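Local atomic coordinates of MW1564 protein (Staphylococcus aureus, PDB entry 3NTV), a protein that probably transfers a methyl group from S-adenosylmethionine to a hydroxyl oxygen of its substrate, as caffeoyl-CoA O-methyltransferases do. Residues 34-39 and 55-60; 61-66 and 171-176; 95-100 and 141-146; 113-118 and 124-129. All blocks are in the same frame, centred on the assembly; numbering follows the deposited sequence. Where two conformers were deposited one is given.

Contact 1. Residues 34-39 and 55-60; sequences QHQNSS and VDRLTL. With SO4 (sulfate ion), chain C.
Arg57 lays its guanidinium group against the loop 34-39, meeting the side chains of Gln34, Gln36 and Asn37, and it supplies most of the surface buried here. The arginine stands in the first turn of helix 57-70 of this Rossmann-fold methyltransferase; the loop follows helix 22-33. CG of Arg57 is anti to the backbone N (chi1 -177°), and a bend at the next bond (chi2 66°) sends the rest of the side chain across to the loop. The amide of Asn37 comes to the edge of the guanidinium, near its plane, with the two side chains crossing at about a right angle; which end of that amide faces the arginine is doubtful. Gln34 NE2 sits 3.4 Å from Arg57 NH1, but both are donors, and NE2 is hydrogen-bonded to the carbonyl O of Ile30. Gln36 CG, in a poorly ordered side chain, is modelled 4.0 Å from Arg57 NH2. Arg57 NE makes a salt bridge with Asp61 OD2, one turn along its own helix. At the other end of 55-60, Val55 N gives a nearly straight hydrogen bond (167°, 3.1 Å) to O4 of a sulfate, probably from the crystallisation liquor. The same anion also takes hydrogen bonds from the backbone N atoms of Ala81, Ile82 and Tyr84 and from Ser85 OG.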
loop_
_atom_site.group_PDB
_atom_site.type_symbol
_atom_site.label_atom_id
_atom_site.label_comp_id
_atom_site.label_asym_id
_atom_site.label_seq_id
_atom_site.Cartn_x
_atom_site.Cartn_y
_atom_site.Cartn_z
ATOM N N GLN A 34 13.006 8.054 -8.055
ATOM C CA GLN A 34 13.447 9.150 -8.938
ATOM C C GLN A 34 13.405 8.846 -10.444
ATOM O O GLN A 34 13.195 9.761 -11.242
ATOM C CB GLN A 34 14.789 9.757 -8.494
ATOM C CG GLN A 34 14.774 10.426 -7.118
ATOM C CD GLN A 34 13.757 11.530 -6.972
ATOM O OE1 GLN A 34 13.875 12.612 -7.551
ATOM N NE2 GLN A 34 12.743 11.285 -6.168
ATOM N N HIS A 35 13.524 7.557 -10.821
ATOM C CA HIS A 35 13.449 7.077 -12.205
ATOM C C HIS A 35 12.061 7.333 -12.820
ATOM O O HIS A 35 11.967 7.587 -14.022
ATOM C CB HIS A 35 13.781 5.573 -12.274
ATOM C CG HIS A 35 15.114 5.201 -11.692
ATOM N ND1 HIS A 35 15.266 4.931 -10.338
ATOM C CD2 HIS A 35 16.307 5.024 -12.308
ATOM C CE1 HIS A 35 16.541 4.614 -10.175
ATOM N NE2 HIS A 35 17.209 4.660 -11.332
ATOM N N GLN A 36 10.991 7.273 -11.996
ATOM C CA GLN A 36 9.605 7.496 -12.433
ATOM C C GLN A 36 9.078 8.931 -12.199
ATOM O O GLN A 36 7.861 9.143 -12.127
ATOM C CB GLN A 36 8.646 6.387 -11.924
ATOM C CG GLN A 36 8.465 6.308 -10.401
ATOM C CD GLN A 36 8.006 4.946 -9.939
ATOM O OE1 GLN A 36 8.666 3.923 -10.167
ATOM N NE2 GLN A 36 6.880 4.907 -9.241
ATOM N N ASN A 37 9.998 9.917 -12.127
ATOM C CA ASN A 37 9.674 11.335 -11.961
ATOM C C ASN A 37 8.928 11.873 -13.178
ATOM O O ASN A 37 9.430 11.776 -14.304
ATOM C CB ASN A 37 10.952 12.175 -11.757
ATOM C CG ASN A 37 11.394 12.372 -10.327
ATOM O OD1 ASN A 37 12.231 13.221 -10.027
ATOM N ND2 ASN A 37 10.867 11.595 -9.414
ATOM N N SER A 38 7.729 12.435 -12.948
ATOM C CA SER A 38 6.930 13.066 -13.997
ATOM C C SER A 38 7.335 14.548 -14.070
ATOM O O SER A 38 8.054 15.025 -13.188
ATOM C CB SER A 38 5.436 12.911 -13.707
ATOM O OG SER A 38 5.068 13.448 -12.446
ATOM N N SER A 39 6.902 15.265 -15.128
ATOM C CA SER A 39 7.196 16.695 -15.322
ATOM C C SER A 39 6.682 17.573 -14.164
ATOM O O SER A 39 7.317 18.574 -13.830
ATOM C CB SER A 39 6.618 17.190 -16.647
ATOM O OG SER A 39 5.271 16.777 -16.824
ATOM N N VAL A 55 0.739 16.169 -1.010
ATOM C CA VAL A 55 0.716 14.740 -0.687
ATOM C C VAL A 55 2.167 14.206 -0.675
ATOM O O VAL A 55 2.957 14.587 -1.540
ATOM C CB VAL A 55 -0.175 13.986 -1.719
ATOM C CG1 VAL A 55 -0.196 12.480 -1.460
ATOM C CG2 VAL A 55 -1.598 14.551 -1.718
ATOM N N ASP A 56 2.504 13.319 0.276
ATOM C CA ASP A 56 3.853 12.769 0.315
ATOM C C ASP A 56 4.138 11.850 -0.863
ATOM O O ASP A 56 3.233 11.195 -1.393
ATOM C CB ASP A 56 4.149 12.098 1.644
ATOM C CG ASP A 56 4.227 13.100 2.779
ATOM O OD1 ASP A 56 5.160 13.931 2.774
ATOM O OD2 ASP A 56 3.313 13.113 3.617
ATOM N N ARG A 57 5.398 11.837 -1.304
ATOM C CA ARG A 57 5.809 11.065 -2.460
ATOM C C ARG A 57 5.469 9.573 -2.421
ATOM O O ARG A 57 4.931 9.052 -3.398
ATOM C CB ARG A 57 7.306 11.268 -2.753
ATOM C CG ARG A 57 7.779 10.523 -4.004
ATOM C CD ARG A 57 7.146 11.084 -5.287
ATOM N NE ARG A 57 7.488 10.282 -6.461
ATOM C CZ ARG A 57 8.558 10.475 -7.221
ATOM N NH1 ARG A 57 9.418 11.447 -6.936
ATOM N NH2 ARG A 57 8.793 9.682 -8.255
ATOM N N LEU A 58 5.821 8.876 -1.331
ATOM C CA LEU A 58 5.562 7.432 -1.307
ATOM C C LEU A 58 4.072 7.134 -1.252
ATOM O O LEU A 58 3.610 6.180 -1.879
ATOM C CB LEU A 58 6.339 6.732 -0.171
ATOM C CG LEU A 58 7.878 6.844 -0.294
ATOM C CD1 LEU A 58 8.563 6.133 0.862
ATOM C CD2 LEU A 58 8.391 6.275 -1.623
ATOM N N THR A 59 3.317 7.984 -0.550
ATOM C CA THR A 59 1.838 7.846 -0.491
ATOM C C THR A 59 1.265 8.039 -1.904
ATOM O O THR A 59 0.438 7.248 -2.361
ATOM C CB THR A 59 1.270 8.940 0.436
ATOM O OG1 THR A 59 1.636 8.588 1.786
ATOM C CG2 THR A 59 -0.252 9.065 0.323
ATOM N N LEU A 60 1.695 9.097 -2.587
ATOM C CA LEU A 60 1.226 9.363 -3.947
ATOM C C LEU A 60 1.542 8.205 -4.865
ATOM O O LEU A 60 0.679 7.779 -5.615
ATOM C CB LEU A 60 1.863 10.650 -4.490
ATOM C CG LEU A 60 1.538 10.920 -5.942
ATOM C CD1 LEU A 60 0.213 11.655 -6.067
ATOM C CD2 LEU A 60 2.694 11.607 -6.621
HETATM S S SO4 C . -1.985 18.506 -3.635
HETATM O O1 SO4 C . -2.867 17.770 -4.572
HETATM O O2 SO4 C . -1.535 19.714 -4.308
HETATM O O3 SO4 C . -2.770 18.866 -2.426
HETATM O O4 SO4 C . -0.909 17.587 -3.216
#

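Contact 2. Residues 61-66 and 171-176; sequences DLIKQL and LVITDN
Ile173 reaches from strand 170-175 with two branches, one for Ile63 and one for Leu66 on helix 57-70, and buries more surface in the contact than any other residue. This is the helix-on-sheet layer of a Rossmann fold: the short segments run antiparallel (179° between directions), their axes 11.3 Å apart. The branching of Ile173 explains how it serves two partners. CG1 is anti to the carbonyl carbon (chi1 -56°), which leaves CG2 anti to the backbone N, and a second turn at chi2 (-52°) carries CD1 off separately. CG2 takes the Ile63 side, 3.8 Å from Ile63 CD1 and 3.9 Å from Ile63 CG1, the two isoleucines sliding past each other in opposite directions. CD1 goes instead to Leu66, one helical turn further on, and meets Leu66 CD1 at 3.9 Å with the two side chains at a slant. The neighbouring strands close round this apolar set: Met145, a selenomethionine, and Phe147 of strand 143-149 touch Ile63, while Leu225 and Ile227 of strand 225-230 touch Ile173 and Leu66 respectively. Met69 of the second subunit packs on both Leu66 and Leu171, so the layer continues into the dimer interface. Two residues before Ile173 on the same side of the strand, Leu171 meets the root of Leu66 rather than its end, placing Leu171 CD1 4.2 Å from Leu66 CB.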
loop_
_atom_site.group_PDB
_atom_site.type_symbol
_atom_site.label_atom_id
_atom_site.label_comp_id
_atom_site.label_asym_id
_atom_site.label_seq_id
_atom_site.Cartn_x
_atom_site.Cartn_y
_atom_site.Cartn_z
ATOM N N ASP A 61 2.773 7.672 -4.807
ATOM C CA ASP A 61 3.133 6.583 -5.707
ATOM C C ASP A 61 2.375 5.276 -5.454
ATOM O O ASP A 61 2.060 4.556 -6.400
ATOM C CB ASP A 61 4.645 6.428 -5.786
ATOM C CG ASP A 61 5.316 7.572 -6.544
ATOM O OD1 ASP A 61 4.599 8.335 -7.253
ATOM O OD2 ASP A 61 6.544 7.683 -6.468
ATOM N N LEU A 62 1.982 5.042 -4.205
ATOM C CA LEU A 62 1.118 3.917 -3.892
ATOM C C LEU A 62 -0.274 4.135 -4.511
ATOM O O LEU A 62 -0.821 3.211 -5.121
ATOM C CB LEU A 62 0.973 3.716 -2.370
ATOM C CG LEU A 62 -0.097 2.681 -1.936
ATOM C CD1 LEU A 62 0.217 1.263 -2.481
ATOM C CD2 LEU A 62 -0.133 2.585 -0.413
ATOM N N ILE A 63 -0.831 5.350 -4.364
ATOM C CA ILE A 63 -2.180 5.648 -4.903
ATOM C C ILE A 63 -2.178 5.509 -6.431
ATOM O O ILE A 63 -3.116 4.950 -6.996
ATOM C CB ILE A 63 -2.680 7.035 -4.445
ATOM C CG1 ILE A 63 -2.846 7.085 -2.892
ATOM C CG2 ILE A 63 -4.033 7.337 -5.112
ATOM C CD1 ILE A 63 -2.985 8.544 -2.361
ATOM N N LYS A 64 -1.095 5.964 -7.099
ATOM C CA LYS A 64 -0.953 5.826 -8.551
ATOM C C LYS A 64 -0.989 4.326 -8.914
ATOM O O LYS A 64 -1.608 3.958 -9.899
ATOM C CB LYS A 64 0.345 6.481 -9.019
ATOM C CG LYS A 64 0.288 8.008 -8.875
ATOM C CD LYS A 64 1.522 8.699 -9.424
ATOM C CE LYS A 64 1.595 8.746 -10.934
ATOM N NZ LYS A 64 2.797 9.532 -11.355
ATOM N N GLN A 65 -0.339 3.457 -8.099
ATOM C CA GLN A 65 -0.340 2.020 -8.330
ATOM C C GLN A 65 -1.764 1.450 -8.169
ATOM O O GLN A 65 -2.171 0.590 -8.935
ATOM C CB GLN A 65 0.661 1.336 -7.374
ATOM C CG GLN A 65 1.073 -0.057 -7.806
ATOM C CD GLN A 65 2.273 -0.079 -8.735
ATOM O OE1 GLN A 65 3.296 -0.697 -8.442
ATOM N NE2 GLN A 65 2.173 0.556 -9.892
ATOM N N LEU A 66 -2.524 1.958 -7.178
ATOM C CA LEU A 66 -3.905 1.507 -6.943
ATOM C C LEU A 66 -4.781 1.896 -8.138
ATOM O O LEU A 66 -5.626 1.112 -8.550
ATOM C CB LEU A 66 -4.455 2.126 -5.643
ATOM C CG LEU A 66 -3.719 1.738 -4.347
ATOM C CD1 LEU A 66 -4.298 2.460 -3.141
ATOM C CD2 LEU A 66 -3.757 0.275 -4.126
ATOM N N LEU A 171 -12.915 2.662 -4.398
ATOM C CA LEU A 171 -12.043 2.897 -3.255
ATOM C C LEU A 171 -12.213 4.244 -2.602
ATOM O O LEU A 171 -12.317 5.254 -3.293
ATOM C CB LEU A 171 -10.550 2.829 -3.704
ATOM C CG LEU A 171 -10.089 1.610 -4.493
ATOM C CD1 LEU A 171 -8.616 1.775 -4.913
ATOM C CD2 LEU A 171 -10.254 0.332 -3.664
ATOM N N VAL A 172 -12.097 4.278 -1.259
ATOM C CA VAL A 172 -11.965 5.529 -0.512
ATOM C C VAL A 172 -10.533 5.487 0.023
ATOM O O VAL A 172 -10.168 4.547 0.762
ATOM C CB VAL A 172 -12.963 5.771 0.639
ATOM C CG1 VAL A 172 -12.726 7.162 1.270
ATOM C CG2 VAL A 172 -14.393 5.658 0.145
ATOM N N ILE A 173 -9.729 6.479 -0.374
ATOM C CA ILE A 173 -8.355 6.608 0.104
ATOM C C ILE A 173 -8.343 7.766 1.108
ATOM O O ILE A 173 -8.680 8.906 0.750
ATOM C CB ILE A 173 -7.356 6.878 -1.058
ATOM C CG1 ILE A 173 -7.435 5.783 -2.174
ATOM C CG2 ILE A 173 -5.932 7.031 -0.496
ATOM C CD1 ILE A 173 -7.328 4.385 -1.693
ATOM N N THR A 174 -8.008 7.476 2.368
ATOM C CA THR A 174 -7.957 8.536 3.384
ATOM C C THR A 174 -6.513 8.788 3.778
ATOM O O THR A 174 -5.842 7.890 4.311
ATOM C CB THR A 174 -8.805 8.235 4.643
ATOM O OG1 THR A 174 -10.126 7.808 4.294
ATOM C CG2 THR A 174 -8.906 9.451 5.551
ATOM N N ASP A 175 -6.053 10.024 3.558
ATOM C CA ASP A 175 -4.720 10.440 3.973
ATOM C C ASP A 175 -4.771 10.999 5.390
ATOM O O ASP A 175 -5.841 11.384 5.869
ATOM C CB ASP A 175 -4.155 11.507 3.016
ATOM C CG ASP A 175 -2.643 11.655 3.048
ATOM O OD1 ASP A 175 -1.970 10.819 3.706
ATOM O OD2 ASP A 175 -2.135 12.621 2.455
ATOM N N ASN A 176 -3.601 11.059 6.044
ATOM C CA ASN A 176 -3.435 11.694 7.339
ATOM C C ASN A 176 -4.194 11.032 8.476
ATOM O O ASN A 176 -4.614 11.706 9.414
ATOM C CB ASN A 176 -3.742 13.195 7.210
ATOM C CG ASN A 176 -2.956 14.092 8.122
ATOM O OD1 ASN A 176 -1.922 13.715 8.695
ATOM N ND2 ASN A 176 -3.456 15.294 8.275
#

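Contact 3. Residues 95-100 and 141-146; sequences DIHVTT and KVYDMI
Lys141 stretches its chain toward His97, starting with CB, which lies 3.9 Å above the plane of the Tyr143 ring, offset toward the rim. CG carries the nearly extended chain onward, and CD arrives 3.6 Å from both CD2 and NE2 of His97. CE then sits over the imidazole face in a CH-pi contact, 3.5 Å from the ring centroid and 16° off the normal. A bend at the last torsion (chi4 -66°) keeps NZ over the same face, 4.1 Å from His97 ND1, and its charge there may disfavour a protonated imidazole. The strands involved, 97-102 and 143-149, are not neighbours in the Rossmann sheet: strand 74-78 runs between them, and its Leu76 touches both Thr99 and Tyr143. At the edge of the histidine, Thr99 OG1 lies in the ring plane and is hydrogen-bonded to His97 NE2, though the modelled 2.5 Å is unusually short. Arg125 NE is a second partner of that hydroxyl. Tyr143 OH approaches Thr99 OG1 to 3.5 Å, while its own hydrogen bond goes to the carbonyl O of Val138.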
loop_
_atom_site.group_PDB
_atom_site.type_symbol
_atom_site.label_atom_id
_atom_site.label_comp_id
_atom_site.label_asym_id
_atom_site.label_seq_id
_atom_site.Cartn_x
_atom_site.Cartn_y
_atom_site.Cartn_z
ATOM N N ASP A 95 -7.460 9.012 -20.334
ATOM C CA ASP A 95 -8.880 8.794 -20.036
ATOM C C ASP A 95 -9.245 9.001 -18.552
ATOM O O ASP A 95 -10.393 8.755 -18.153
ATOM C CB ASP A 95 -9.366 7.436 -20.561
ATOM C CG ASP A 95 -8.638 6.222 -20.039
ATOM O OD1 ASP A 95 -7.787 6.379 -19.139
ATOM O OD2 ASP A 95 -8.941 5.103 -20.512
ATOM N N ILE A 96 -8.283 9.457 -17.741
ATOM C CA ILE A 96 -8.582 9.708 -16.320
ATOM C C ILE A 96 -9.182 11.082 -16.161
ATOM O O ILE A 96 -8.706 12.046 -16.756
ATOM C CB ILE A 96 -7.344 9.509 -15.413
ATOM C CG1 ILE A 96 -7.068 7.998 -15.281
ATOM C CG2 ILE A 96 -7.524 10.152 -13.994
ATOM C CD1 ILE A 96 -5.706 7.655 -14.726
ATOM N N HIS A 97 -10.217 11.163 -15.341
ATOM C CA HIS A 97 -10.874 12.410 -14.987
ATOM C C HIS A 97 -10.702 12.624 -13.495
ATOM O O HIS A 97 -10.965 11.712 -12.723
ATOM C CB HIS A 97 -12.393 12.346 -15.308
ATOM C CG HIS A 97 -13.158 13.446 -14.622
ATOM N ND1 HIS A 97 -13.206 14.722 -15.155
ATOM C CD2 HIS A 97 -13.733 13.464 -13.390
ATOM C CE1 HIS A 97 -13.852 15.462 -14.263
ATOM N NE2 HIS A 97 -14.172 14.747 -13.175
ATOM N N VAL A 98 -10.404 13.859 -13.073
ATOM C CA VAL A 98 -10.334 14.169 -11.651
ATOM C C VAL A 98 -11.234 15.380 -11.379
ATOM O O VAL A 98 -11.091 16.418 -12.042
ATOM C CB VAL A 98 -8.887 14.483 -11.176
ATOM C CG1 VAL A 98 -8.858 14.747 -9.660
ATOM C CG2 VAL A 98 -7.919 13.353 -11.548
ATOM N N THR A 99 -12.140 15.243 -10.407
ATOM C CA THR A 99 -12.929 16.350 -9.890
ATOM C C THR A 99 -12.304 16.668 -8.522
ATOM O O THR A 99 -12.184 15.766 -7.674
ATOM C CB THR A 99 -14.417 16.009 -9.774
ATOM O OG1 THR A 99 -14.967 15.961 -11.092
ATOM C CG2 THR A 99 -15.195 17.099 -9.017
ATOM N N THR A 100 -11.890 17.938 -8.331
ATOM C CA THR A 100 -11.284 18.380 -7.070
ATOM C C THR A 100 -12.086 19.524 -6.467
ATOM O O THR A 100 -12.291 20.546 -7.126
ATOM C CB THR A 100 -9.802 18.780 -7.267
ATOM O OG1 THR A 100 -9.118 17.775 -7.998
ATOM C CG2 THR A 100 -9.077 18.973 -5.952
ATOM N N LYS A 141 -21.277 12.183 -12.307
ATOM C CA LYS A 141 -20.443 11.022 -12.591
ATOM C C LYS A 141 -20.545 10.019 -11.479
ATOM O O LYS A 141 -20.892 10.371 -10.340
ATOM C CB LYS A 141 -18.963 11.459 -12.668
ATOM C CG LYS A 141 -18.620 12.273 -13.898
ATOM C CD LYS A 141 -17.282 12.953 -13.746
ATOM C CE LYS A 141 -17.070 14.017 -14.794
ATOM N NZ LYS A 141 -16.963 13.449 -16.166
ATOM N N VAL A 142 -20.172 8.768 -11.804
ATOM C CA VAL A 142 -19.998 7.676 -10.843
ATOM C C VAL A 142 -18.456 7.610 -10.703
ATOM O O VAL A 142 -17.736 7.525 -11.706
ATOM C CB VAL A 142 -20.596 6.321 -11.322
ATOM C CG1 VAL A 142 -20.214 5.182 -10.373
ATOM C CG2 VAL A 142 -22.118 6.418 -11.435
ATOM N N TYR A 143 -17.974 7.729 -9.474
ATOM C CA TYR A 143 -16.520 7.723 -9.229
ATOM C C TYR A 143 -15.993 6.336 -8.894
ATOM O O TYR A 143 -16.718 5.491 -8.364
ATOM C CB TYR A 143 -16.150 8.730 -8.119
ATOM C CG TYR A 143 -16.494 10.151 -8.506
ATOM C CD1 TYR A 143 -15.629 10.911 -9.296
ATOM C CD2 TYR A 143 -17.710 10.718 -8.134
ATOM C CE1 TYR A 143 -15.995 12.181 -9.756
ATOM C CE2 TYR A 143 -18.071 11.998 -8.558
ATOM C CZ TYR A 143 -17.220 12.717 -9.384
ATOM O OH TYR A 143 -17.577 13.983 -9.785
ATOM N N ASP A 144 -14.724 6.096 -9.266
ATOM C CA ASP A 144 -14.015 4.847 -8.989
ATOM C C ASP A 144 -13.156 4.968 -7.733
ATOM O O ASP A 144 -12.794 3.948 -7.150
ATOM C CB ASP A 144 -13.113 4.495 -10.163
ATOM C CG ASP A 144 -13.875 4.372 -11.468
ATOM O OD1 ASP A 144 -14.998 3.811 -11.447
ATOM O OD2 ASP A 144 -13.384 4.891 -12.489
HETATM N N MSE A 145 -12.853 6.207 -7.314
HETATM C CA MSE A 145 -12.013 6.501 -6.140
HETATM C C MSE A 145 -12.391 7.882 -5.585
HETATM O O MSE A 145 -12.655 8.818 -6.349
HETATM C CB MSE A 145 -10.505 6.497 -6.560
HETATM C CG MSE A 145 -9.543 6.947 -5.459
HETATM SE SE MSE A 145 -7.732 7.063 -6.187
HETATM C CE MSE A 145 -7.245 5.199 -6.021
ATOM N N ILE A 146 -12.418 7.973 -4.246
ATOM C CA ILE A 146 -12.611 9.213 -3.509
ATOM C C ILE A 146 -11.334 9.387 -2.672
ATOM O O ILE A 146 -10.895 8.441 -1.999
ATOM C CB ILE A 146 -13.909 9.210 -2.659
ATOM C CG1 ILE A 146 -15.158 9.127 -3.589
ATOM C CG2 ILE A 146 -13.963 10.491 -1.785
ATOM C CD1 ILE A 146 -16.518 8.980 -2.895
#

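Contact 4. Residues 113-118 and 124-129; sequences QNLATY and VRIIEG
With CG anti to the carbonyl carbon (chi1 -65°) and CD1 continuing the line (chi2 -177°), Leu115 points its two methyls at Val124 and Ile126. The leucine is near the end of helix 105-117, and its partners are alternate residues of strand 124-128, so the contact pins helix to strand within the beta-alpha-beta crossover made by strand 97-102, this helix and strand 124-128. CD2 of Leu115 bears on the branch point of the valine, 3.6 Å from Val124 CB, the two side chains crossing at about a right angle. CD1 reaches further along the strand: it lies 3.7 Å from Val124 CG1 and 3.5 Å from Ile126 CD1. Ile126 also packs on Ala111 and Lys112, further back on the same helix, and Met87 of helix 84-90 touches Leu115. Past the leucine the helix runs out. In its last turn Thr117 OG1 donates to the carbonyl O of Gln113 at 2.9 Å, 45° out of the carbonyl plane, and that oxygen also accepts Thr117 N. Across the contact, however, only carbon meets carbon. The grip of Leu115 on this strand, one of the two outermost in the chain's sheet, therefore rests on close fit and largely on removing apolar surface from water; no directional bond between 113-118 and 124-129 adds to it.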
loop_
_atom_site.group_PDB
_atom_site.type_symbol
_atom_site.label_atom_id
_atom_site.label_comp_id
_atom_site.label_asym_id
_atom_site.label_seq_id
_atom_site.Cartn_x
_atom_site.Cartn_y
_atom_site.Cartn_z
ATOM N N GLN A 113 -3.797 27.852 -12.183
ATOM C CA GLN A 113 -2.606 28.200 -12.964
ATOM C C GLN A 113 -1.820 26.953 -13.362
ATOM O O GLN A 113 -1.394 26.840 -14.511
ATOM C CB GLN A 113 -1.707 29.207 -12.229
ATOM C CG GLN A 113 -0.566 29.771 -13.109
ATOM C CD GLN A 113 -1.001 30.267 -14.478
ATOM O OE1 GLN A 113 -0.814 29.595 -15.508
ATOM N NE2 GLN A 113 -1.590 31.458 -14.525
ATOM N N ASN A 114 -1.654 26.006 -12.426
ATOM C CA ASN A 114 -0.935 24.759 -12.716
ATOM C C ASN A 114 -1.608 23.920 -13.809
ATOM O O ASN A 114 -0.920 23.426 -14.705
ATOM C CB ASN A 114 -0.706 23.970 -11.433
ATOM C CG ASN A 114 0.423 24.544 -10.608
ATOM O OD1 ASN A 114 1.342 25.197 -11.132
ATOM N ND2 ASN A 114 0.396 24.293 -9.299
ATOM N N LEU A 115 -2.957 23.794 -13.764
ATOM C CA LEU A 115 -3.679 23.029 -14.782
ATOM C C LEU A 115 -3.465 23.646 -16.168
ATOM O O LEU A 115 -3.297 22.911 -17.141
ATOM C CB LEU A 115 -5.178 22.945 -14.467
ATOM C CG LEU A 115 -5.603 22.174 -13.205
ATOM C CD1 LEU A 115 -7.114 22.156 -13.119
ATOM C CD2 LEU A 115 -5.087 20.754 -13.214
ATOM N N ALA A 116 -3.435 25.002 -16.243
ATOM C CA ALA A 116 -3.205 25.711 -17.508
ATOM C C ALA A 116 -1.768 25.478 -17.979
ATOM O O ALA A 116 -1.574 25.069 -19.126
ATOM C CB ALA A 116 -3.468 27.208 -17.337
ATOM N N THR A 117 -0.778 25.695 -17.086
ATOM C CA THR A 117 0.659 25.557 -17.376
ATOM C C THR A 117 1.020 24.164 -17.884
ATOM O O THR A 117 1.728 24.034 -18.889
ATOM C CB THR A 117 1.484 25.969 -16.144
ATOM O OG1 THR A 117 1.182 27.318 -15.804
ATOM C CG2 THR A 117 2.987 25.794 -16.337
ATOM N N TYR A 118 0.492 23.127 -17.209
ATOM C CA TYR A 118 0.788 21.731 -17.526
ATOM C C TYR A 118 -0.214 21.039 -18.448
ATOM O O TYR A 118 -0.072 19.846 -18.739
ATOM C CB TYR A 118 1.098 20.941 -16.236
ATOM C CG TYR A 118 2.303 21.492 -15.497
ATOM C CD1 TYR A 118 3.594 21.107 -15.845
ATOM C CD2 TYR A 118 2.158 22.466 -14.518
ATOM C CE1 TYR A 118 4.708 21.632 -15.189
ATOM C CE2 TYR A 118 3.265 23.008 -13.861
ATOM C CZ TYR A 118 4.539 22.600 -14.213
ATOM O OH TYR A 118 5.629 23.131 -13.565
ATOM N N VAL A 124 -8.925 17.653 -15.506
ATOM C CA VAL A 124 -9.183 18.039 -14.116
ATOM C C VAL A 124 -10.191 19.179 -14.026
ATOM O O VAL A 124 -10.017 20.211 -14.674
ATOM C CB VAL A 124 -7.866 18.408 -13.366
ATOM C CG1 VAL A 124 -8.118 18.771 -11.890
ATOM C CG2 VAL A 124 -6.822 17.298 -13.499
ATOM N N ARG A 125 -11.197 19.006 -13.167
ATOM C CA ARG A 125 -12.237 20.002 -12.915
ATOM C C ARG A 125 -12.079 20.476 -11.473
ATOM O O ARG A 125 -12.085 19.650 -10.556
ATOM C CB ARG A 125 -13.609 19.318 -13.138
ATOM C CG ARG A 125 -14.835 20.020 -12.591
ATOM C CD ARG A 125 -16.106 19.325 -13.070
ATOM N NE ARG A 125 -16.418 18.078 -12.352
ATOM C CZ ARG A 125 -17.623 17.517 -12.376
ATOM N NH1 ARG A 125 -18.612 18.085 -13.053
ATOM N NH2 ARG A 125 -17.851 16.390 -11.715
ATOM N N ILE A 126 -11.962 21.791 -11.266
ATOM C CA ILE A 126 -11.873 22.362 -9.923
ATOM C C ILE A 126 -13.254 22.867 -9.576
ATOM O O ILE A 126 -13.805 23.700 -10.301
ATOM C CB ILE A 126 -10.812 23.504 -9.826
ATOM C CG1 ILE A 126 -9.405 22.977 -10.156
ATOM C CG2 ILE A 126 -10.850 24.183 -8.407
ATOM C CD1 ILE A 126 -8.379 24.069 -10.425
ATOM N N ILE A 127 -13.806 22.378 -8.461
ATOM C CA ILE A 127 -15.113 22.806 -7.979
ATOM C C ILE A 127 -14.799 23.766 -6.825
ATOM O O ILE A 127 -14.218 23.365 -5.820
ATOM C CB ILE A 127 -15.999 21.590 -7.547
ATOM C CG1 ILE A 127 -16.208 20.581 -8.701
ATOM C CG2 ILE A 127 -17.358 22.059 -6.954
ATOM C CD1 ILE A 127 -17.004 21.101 -9.947
ATOM N N GLU A 128 -15.175 25.028 -6.965
ATOM C CA GLU A 128 -14.854 26.028 -5.950
ATOM C C GLU A 128 -15.929 26.165 -4.888
ATOM O O GLU A 128 -17.078 26.448 -5.204
ATOM C CB GLU A 128 -14.630 27.378 -6.631
ATOM C CG GLU A 128 -13.523 27.333 -7.669
ATOM C CD GLU A 128 -13.358 28.629 -8.425
ATOM O OE1 GLU A 128 -13.475 29.709 -7.800
ATOM O OE2 GLU A 128 -13.038 28.562 -9.631
ATOM N N GLY A 129 -15.555 25.954 -3.643
ATOM C CA GLY A 129 -16.503 26.090 -2.553
ATOM C C GLY A 129 -16.290 25.115 -1.425
ATOM O O GLY A 129 -15.403 24.252 -1.471
#

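How the contacts relate
From the N terminus, contact 1 comes first, closing a short loop that takes in helix 43-49 and fastening the stretch after helix 22-33 to the start of helix 57-70. Contact 2 opens on the next turn of that helix and spans more than a hundred residues to strand 170-175. Contact 3 falls within that span, and contact 4, the shortest closure, within contact 3. Contacts 2, 3 and 4 all reach one sheet: Ile173 and Leu171 probably pair by backbone hydrogen bonds with Ile146, and Thr100 likewise with Arg125 and Ile127. Contacts 1 and 4 brush where Ser39 nears Tyr118, and contacts 1 and 2 both touch the second subunit.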